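Side-chain contact in beta-galactosidase (Bacillus circulans subsp. alkalophilus, PDB 3TTY), which hydrolyses terminal beta-galactosyl residues from galactosides and binds galactose in the pocket of its TIM-barrel domain: residues E556-Y561 against Q581-A586. Residues are numbered along the deposited sequence; the frame is centred on the assembly and turned at random.
Sequences EVLAEY and QSYYVA
Tyr561 reaches Ala586, and Leu558 reaches Tyr583, across strand 570-577: 556-561 and 580-585 are next-but-one neighbours in the mixed sheet of the trimerisation domain, with 570-577 running antiparallel between them. The case illustrates how two parallel strands too far apart for backbone pairing, with Tyr561 CA and Ala586 CA 9.4 Å apart at their nearest, can still meet: Leu558 and Tyr583 touch side chain to side chain, whereas the long Tyr561 ring does the reaching to Ala586. At one end, Leu558 sends CD1 to the edge of the Tyr583 ring, near the ring plane, where it lies 4.0 Å from CE1. Leu558 belongs to a classic beta bulge, in which it and Ala559 both face Leu572 of the intervening strand. With CD1 anti to CA (chi2 179°), that branch points on toward the ring. Tyr583 is steadied at its far end, where OH hydrogen-bonds Glu604 and Arg574, while Leu601 of helix 591-604 packs against its side chain. At the other end Tyr561 holds CG anti to the carbonyl carbon and beside the backbone N (chi1 -70°), and its ring spans the gap to Ala586, just past the end of strand 580-585. Its hydroxyl is hydrogen-bonded to the backbone O of Asp548, and Tyr566 meets the ring edge-to-face. Ala586 CB approaches obliquely, 3.3 Å from Tyr561 OH, which also passes 3.1 Å from Ala586 O.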
ATOM      1  N   GLU A 556      -4.158 -46.891   3.929  1.00 25.82           N
ATOM      2  CA  GLU A 556      -2.778 -47.283   3.669  1.00 26.10           C
ATOM      3  C   GLU A 556      -1.932 -46.036   3.434  1.00 26.21           C
ATOM      4  O   GLU A 556      -2.395 -45.079   2.807  1.00 26.84           O
ATOM      5  CB  GLU A 556      -2.736 -48.187   2.433  1.00 26.43           C
ATOM      6  CG  GLU A 556      -1.349 -48.569   1.935  1.00 30.65           C
ATOM      7  CD  GLU A 556      -1.389 -49.336   0.607  1.00 39.43           C
ATOM      8  OE1 GLU A 556      -2.458 -49.363  -0.051  1.00 40.20           O
ATOM      9  OE2 GLU A 556      -0.349 -49.911   0.217  1.00 38.08           O
ATOM     10  N   VAL A 557      -0.704 -46.046   3.948  1.00 24.66           N
ATOM     11  CA  VAL A 557       0.236 -44.939   3.770  1.00 26.69           C
ATOM     12  C   VAL A 557       1.108 -45.195   2.547  1.00 29.94           C
ATOM     13  O   VAL A 557       1.790 -46.213   2.466  1.00 29.40           O
ATOM     14  CB  VAL A 557       1.143 -44.760   5.012  1.00 30.33           C
ATOM     15  CG1 VAL A 557       2.157 -43.628   4.802  1.00 27.86           C
ATOM     16  CG2 VAL A 557       0.303 -44.504   6.264  1.00 30.34           C
ATOM     17  N   LEU A 558       1.073 -44.273   1.587  1.00 27.42           N
ATOM     18  CA  LEU A 558       1.843 -44.432   0.359  1.00 28.10           C
ATOM     19  C   LEU A 558       3.111 -43.590   0.364  1.00 26.64           C
ATOM     20  O   LEU A 558       4.052 -43.882  -0.377  1.00 29.61           O
ATOM     21  CB  LEU A 558       0.989 -44.095  -0.869  1.00 26.88           C
ATOM     22  CG  LEU A 558      -0.289 -44.914  -1.042  1.00 26.30           C
ATOM     23  CD1 LEU A 558      -1.030 -44.461  -2.270  1.00 25.75           C
ATOM     24  CD2 LEU A 558       0.016 -46.411  -1.126  1.00 27.93           C
ATOM     25  N   ALA A 559       3.135 -42.554   1.202  1.00 24.73           N
ATOM     26  CA  ALA A 559       4.271 -41.637   1.281  1.00 25.30           C
ATOM     27  C   ALA A 559       4.264 -40.876   2.600  1.00 24.99           C
ATOM     28  O   ALA A 559       3.206 -40.619   3.168  1.00 26.67           O
ATOM     29  CB  ALA A 559       4.271 -40.660   0.106  1.00 19.77           C
ATOM     30  N   GLU A 560       5.454 -40.511   3.069  1.00 24.40           N
ATOM     31  CA  GLU A 560       5.630 -39.848   4.354  1.00 25.33           C
ATOM     32  C   GLU A 560       6.444 -38.573   4.220  1.00 25.20           C
ATOM     33  O   GLU A 560       7.189 -38.404   3.256  1.00 26.97           O
ATOM     34  CB  GLU A 560       6.371 -40.788   5.303  1.00 26.56           C
ATOM     35  CG  GLU A 560       5.832 -42.204   5.287  1.00 32.16           C
ATOM     36  CD  GLU A 560       6.695 -43.168   6.080  1.00 39.06           C
ATOM     37  OE1 GLU A 560       7.930 -42.943   6.144  1.00 32.05           O
ATOM     38  OE2 GLU A 560       6.126 -44.136   6.643  1.00 38.49           O
ATOM     39  N   TYR A 561       6.324 -37.685   5.204  1.00 29.00           N
ATOM     40  CA  TYR A 561       7.136 -36.468   5.232  1.00 27.13           C
ATOM     41  C   TYR A 561       8.616 -36.803   5.409  1.00 28.39           C
ATOM     42  O   TYR A 561       8.968 -37.826   6.005  1.00 30.98           O
ATOM     43  CB  TYR A 561       6.699 -35.529   6.354  1.00 21.81           C
ATOM     44  CG  TYR A 561       5.355 -34.876   6.155  1.00 26.14           C
ATOM     45  CD1 TYR A 561       4.286 -35.194   6.980  1.00 23.38           C
ATOM     46  CD2 TYR A 561       5.155 -33.926   5.152  1.00 25.52           C
ATOM     47  CE1 TYR A 561       3.059 -34.595   6.817  1.00 23.76           C
ATOM     48  CE2 TYR A 561       3.925 -33.324   4.978  1.00 23.22           C
ATOM     49  CZ  TYR A 561       2.881 -33.664   5.819  1.00 25.19           C
ATOM     50  OH  TYR A 561       1.650 -33.077   5.675  1.00 26.12           O
ATOM     51  N   GLN A 581     -12.007 -45.868  -3.831  1.00 21.20           N
ATOM     52  CA  GLN A 581     -10.738 -45.513  -3.192  1.00 21.49           C
ATOM     53  C   GLN A 581     -10.778 -44.033  -2.900  1.00 20.19           C
ATOM     54  O   GLN A 581     -11.334 -43.265  -3.683  1.00 21.41           O
ATOM     55  CB  GLN A 581      -9.569 -45.665  -4.174  1.00 26.33           C
ATOM     56  CG  GLN A 581      -9.319 -47.021  -4.733  1.00 30.40           C
ATOM     57  CD  GLN A 581     -10.328 -47.447  -5.759  1.00 23.75           C
ATOM     58  OE1 GLN A 581     -10.897 -48.521  -5.644  1.00 29.86           O
ATOM     59  NE2 GLN A 581     -10.542 -46.628  -6.779  1.00 19.85           N
ATOM     60  N   SER A 582     -10.132 -43.614  -1.819  1.00 19.81           N
ATOM     61  CA  SER A 582      -9.982 -42.193  -1.543  1.00 19.82           C
ATOM     62  C   SER A 582      -8.533 -41.869  -1.189  1.00 22.29           C
ATOM     63  O   SER A 582      -7.863 -42.625  -0.481  1.00 21.76           O
ATOM     64  CB  SER A 582     -10.931 -41.728  -0.435  1.00 21.15           C
ATOM     65  OG  SER A 582     -10.560 -42.283   0.813  1.00 23.17           O
ATOM     66  N   TYR A 583      -8.058 -40.738  -1.707  1.00 24.08           N
ATOM     67  CA  TYR A 583      -6.676 -40.316  -1.535  1.00 17.84           C
ATOM     68  C   TYR A 583      -6.616 -38.982  -0.809  1.00 15.97           C
ATOM     69  O   TYR A 583      -7.234 -38.008  -1.226  1.00 19.70           O
ATOM     70  CB  TYR A 583      -5.996 -40.186  -2.905  1.00 22.75           C
ATOM     71  CG  TYR A 583      -5.807 -41.498  -3.643  1.00 21.84           C
ATOM     72  CD1 TYR A 583      -4.626 -42.222  -3.514  1.00 21.83           C
ATOM     73  CD2 TYR A 583      -6.801 -42.007  -4.469  1.00 22.28           C
ATOM     74  CE1 TYR A 583      -4.436 -43.411  -4.184  1.00 18.82           C
ATOM     75  CE2 TYR A 583      -6.624 -43.203  -5.134  1.00 23.99           C
ATOM     76  CZ  TYR A 583      -5.435 -43.901  -4.985  1.00 23.69           C
ATOM     77  OH  TYR A 583      -5.244 -45.088  -5.648  1.00 22.63           O
ATOM     78  N   TYR A 584      -5.863 -38.937   0.279  1.00 18.82           N
ATOM     79  CA  TYR A 584      -5.688 -37.704   1.023  1.00 18.58           C
ATOM     80  C   TYR A 584      -4.279 -37.175   0.804  1.00 19.57           C
ATOM     81  O   TYR A 584      -3.304 -37.884   1.041  1.00 20.93           O
ATOM     82  CB  TYR A 584      -5.915 -37.960   2.504  1.00 18.07           C
ATOM     83  CG  TYR A 584      -6.094 -36.720   3.342  1.00 19.28           C
ATOM     84  CD1 TYR A 584      -7.360 -36.206   3.585  1.00 21.49           C
ATOM     85  CD2 TYR A 584      -5.004 -36.076   3.918  1.00 19.99           C
ATOM     86  CE1 TYR A 584      -7.536 -35.076   4.363  1.00 21.67           C
ATOM     87  CE2 TYR A 584      -5.172 -34.929   4.703  1.00 19.57           C
ATOM     88  CZ  TYR A 584      -6.442 -34.444   4.923  1.00 19.46           C
ATOM     89  OH  TYR A 584      -6.643 -33.324   5.696  1.00 17.85           O
ATOM     90  N   VAL A 585      -4.175 -35.931   0.346  1.00 20.57           N
ATOM     91  CA  VAL A 585      -2.873 -35.318   0.080  1.00 18.43           C
ATOM     92  C   VAL A 585      -2.619 -34.262   1.138  1.00 23.62           C
ATOM     93  O   VAL A 585      -3.204 -33.170   1.079  1.00 25.37           O
ATOM     94  CB  VAL A 585      -2.831 -34.658  -1.324  1.00 19.47           C
ATOM     95  CG1 VAL A 585      -1.433 -34.149  -1.625  1.00 15.51           C
ATOM     96  CG2 VAL A 585      -3.281 -35.649  -2.396  1.00 18.29           C
ATOM     97  N   ALA A 586      -1.745 -34.575   2.096  1.00 20.01           N
ATOM     98  CA  ALA A 586      -1.623 -33.770   3.320  1.00 21.88           C
ATOM     99  C   ALA A 586      -0.838 -32.475   3.180  1.00 20.40           C
ATOM    100  O   ALA A 586      -0.685 -31.740   4.145  1.00 22.25           O
ATOM    101  CB  ALA A 586      -1.051 -34.612   4.472  1.00 21.25           C
TER